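Long-range contact in putative glycoside hydrolase (Bacteroides thetaiotaomicron VPI-5482, PDB 3HBZ), which is of unknown function but binds calcium and may play a role in carbohydrate metabolism, possibly as a glycoside hydrolase: residues Cys239-Ile244 / Leu329-Val334. Numbering follows the deposited sequence.
Sequences CDIYAI and LLIDEV. With CA (calcium ion), chain B.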
loop_
_atom_site.group_PDB
_atom_site.type_symbol
_atom_site.label_atom_id
_atom_site.label_comp_id
_atom_site.label_asym_id
_atom_site.label_seq_id
_atom_site.Cartn_x
_atom_site.Cartn_y
_atom_site.Cartn_z
ATOM N N CYS A 239 5.636 -12.483 13.065
ATOM C CA CYS A 239 5.457 -11.317 12.230
ATOM C C CYS A 239 6.739 -10.899 11.523
ATOM O O CYS A 239 7.843 -11.415 11.844
ATOM C CB CYS A 239 4.968 -10.164 13.092
ATOM S SG CYS A 239 6.086 -9.776 14.455
ATOM N N ASP A 240 6.607 -9.975 10.571
ATOM C CA ASP A 240 7.759 -9.285 9.961
ATOM C C ASP A 240 7.456 -7.800 9.926
ATOM O O ASP A 240 6.292 -7.368 9.755
ATOM C CB ASP A 240 8.047 -9.820 8.556
ATOM C CG ASP A 240 9.493 -9.628 8.113
ATOM O OD1 ASP A 240 10.356 -9.082 8.844
ATOM O OD2 ASP A 240 9.758 -10.034 6.985
ATOM N N ILE A 241 8.508 -7.022 10.158
ATOM C CA ILE A 241 8.464 -5.581 10.098
ATOM C C ILE A 241 9.767 -5.147 9.439
ATOM O O ILE A 241 10.844 -5.504 9.914
ATOM C CB ILE A 241 8.401 -4.951 11.531
ATOM C CG1 ILE A 241 7.209 -5.513 12.312
ATOM C CG2 ILE A 241 8.397 -3.392 11.415
ATOM C CD1 ILE A 241 7.094 -5.121 13.817
ATOM N N TYR A 242 9.675 -4.431 8.328
ATOM C CA TYR A 242 10.847 -4.074 7.599
ATOM C C TYR A 242 10.636 -2.806 6.791
ATOM O O TYR A 242 9.500 -2.314 6.680
ATOM C CB TYR A 242 11.312 -5.246 6.763
ATOM C CG TYR A 242 10.399 -5.724 5.651
ATOM C CD1 TYR A 242 10.540 -5.232 4.352
ATOM C CD2 TYR A 242 9.460 -6.694 5.876
ATOM C CE1 TYR A 242 9.751 -5.714 3.289
ATOM C CE2 TYR A 242 8.610 -7.165 4.823
ATOM C CZ TYR A 242 8.786 -6.682 3.531
ATOM O OH TYR A 242 8.009 -7.155 2.482
ATOM N N ALA A 243 11.740 -2.257 6.286
ATOM C CA ALA A 243 11.737 -1.091 5.411
ATOM C C ALA A 243 12.883 -1.243 4.429
ATOM O O ALA A 243 13.904 -1.884 4.742
ATOM C CB ALA A 243 11.863 0.235 6.206
ATOM N N ILE A 244 12.679 -0.727 3.218
ATOM C CA ILE A 244 13.687 -0.790 2.151
ATOM C C ILE A 244 13.787 0.593 1.494
ATOM O O ILE A 244 12.845 1.378 1.513
ATOM C CB ILE A 244 13.369 -1.868 1.120
ATOM C CG1 ILE A 244 11.967 -1.645 0.504
ATOM C CG2 ILE A 244 13.425 -3.246 1.746
ATOM C CD1 ILE A 244 11.551 -2.705 -0.556
ATOM N N LEU A 329 -0.857 -9.080 14.709
ATOM C CA LEU A 329 0.147 -8.074 14.916
ATOM C C LEU A 329 -0.585 -6.746 15.081
ATOM O O LEU A 329 -1.334 -6.344 14.188
ATOM C CB LEU A 329 1.121 -8.015 13.717
ATOM C CG LEU A 329 2.205 -6.923 13.774
ATOM C CD1 LEU A 329 3.232 -7.124 14.960
ATOM C CD2 LEU A 329 2.949 -6.832 12.479
ATOM N N LEU A 330 -0.394 -6.116 16.235
ATOM C CA LEU A 330 -0.818 -4.733 16.493
ATOM C C LEU A 330 0.360 -3.781 16.407
ATOM O O LEU A 330 1.442 -4.076 16.917
ATOM C CB LEU A 330 -1.514 -4.602 17.880
ATOM C CG LEU A 330 -2.664 -5.521 18.203
ATOM C CD1 LEU A 330 -3.222 -5.184 19.647
ATOM C CD2 LEU A 330 -3.797 -5.513 17.065
ATOM N N ILE A 331 0.169 -2.642 15.734
ATOM C CA ILE A 331 1.246 -1.692 15.514
ATOM C C ILE A 331 0.770 -0.316 15.885
ATOM O O ILE A 331 -0.369 0.046 15.563
ATOM C CB ILE A 331 1.694 -1.687 14.027
ATOM C CG1 ILE A 331 2.389 -3.012 13.622
ATOM C CG2 ILE A 331 2.550 -0.478 13.714
ATOM C CD1 ILE A 331 3.818 -3.197 14.207
ATOM N N ASP A 332 1.599 0.441 16.612
ATOM C CA ASP A 332 1.267 1.819 16.910
ATOM C C ASP A 332 2.508 2.687 17.096
ATOM O O ASP A 332 3.610 2.180 17.360
ATOM C CB ASP A 332 0.374 1.907 18.149
ATOM C CG ASP A 332 -0.591 3.122 18.108
ATOM O OD1 ASP A 332 -0.542 3.883 17.118
ATOM O OD2 ASP A 332 -1.378 3.320 19.073
ATOM N N GLU A 333 2.311 4.002 16.954
ATOM C CA GLU A 333 3.346 5.021 17.240
ATOM C C GLU A 333 4.654 4.758 16.480
ATOM O O GLU A 333 5.738 4.665 17.072
ATOM C CB GLU A 333 3.624 5.103 18.746
ATOM C CG GLU A 333 2.442 5.566 19.566
ATOM C CD GLU A 333 2.758 5.791 21.056
ATOM O OE1 GLU A 333 3.924 5.617 21.478
ATOM O OE2 GLU A 333 1.826 6.164 21.815
ATOM N N VAL A 334 4.570 4.664 15.161
ATOM C CA VAL A 334 5.744 4.322 14.385
ATOM C C VAL A 334 6.325 5.617 13.851
ATOM O O VAL A 334 5.589 6.555 13.541
ATOM C CB VAL A 334 5.391 3.369 13.180
ATOM C CG1 VAL A 334 6.608 3.056 12.331
ATOM C CG2 VAL A 334 4.788 2.087 13.701
HETATM CA CA CA B . -2.413 5.366 17.795
HETATM O O HOH W 1 -0.800 6.925 18.564
#
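I241 and I331 meet end to end, methyl against methyl, in the buried core between two strands of facing layers, consistent with the beta-sandwich of galactose-binding-like domains. The axes of strands 240-244 and 329-332 run 10.2 Å apart at closest approach, too far for hydrogen bonds between them, and point broadly the same way, at 40°. In both isoleucines CG1 lies anti to the carbonyl carbon, and from there each side chain extends between the two strands until I241 CD1 and I331 CD1 sit 3.8 Å apart. The backbones come closer at the other end, where L329 packs against C239. Its CG is anti to the backbone N (chi1 177°), which carries the forked end across: L329 CD1 lies 3.9 Å from C239 SG, and L329 CD2 is as far from C239 CB. Y217, from strand 210-220, touches both L329 and I331, while F284 and F312 pack on I241, so this greasy layer continues past the two segments. One residue beyond I331, D332 helps hold a calcium ion with N101, E103, T155 and K157. Its carboxylate grips the metal with both oxygens, and D332 OD1, 2.5 Å from the calcium ion, also accepts the E333 N-H from above the carboxylate plane.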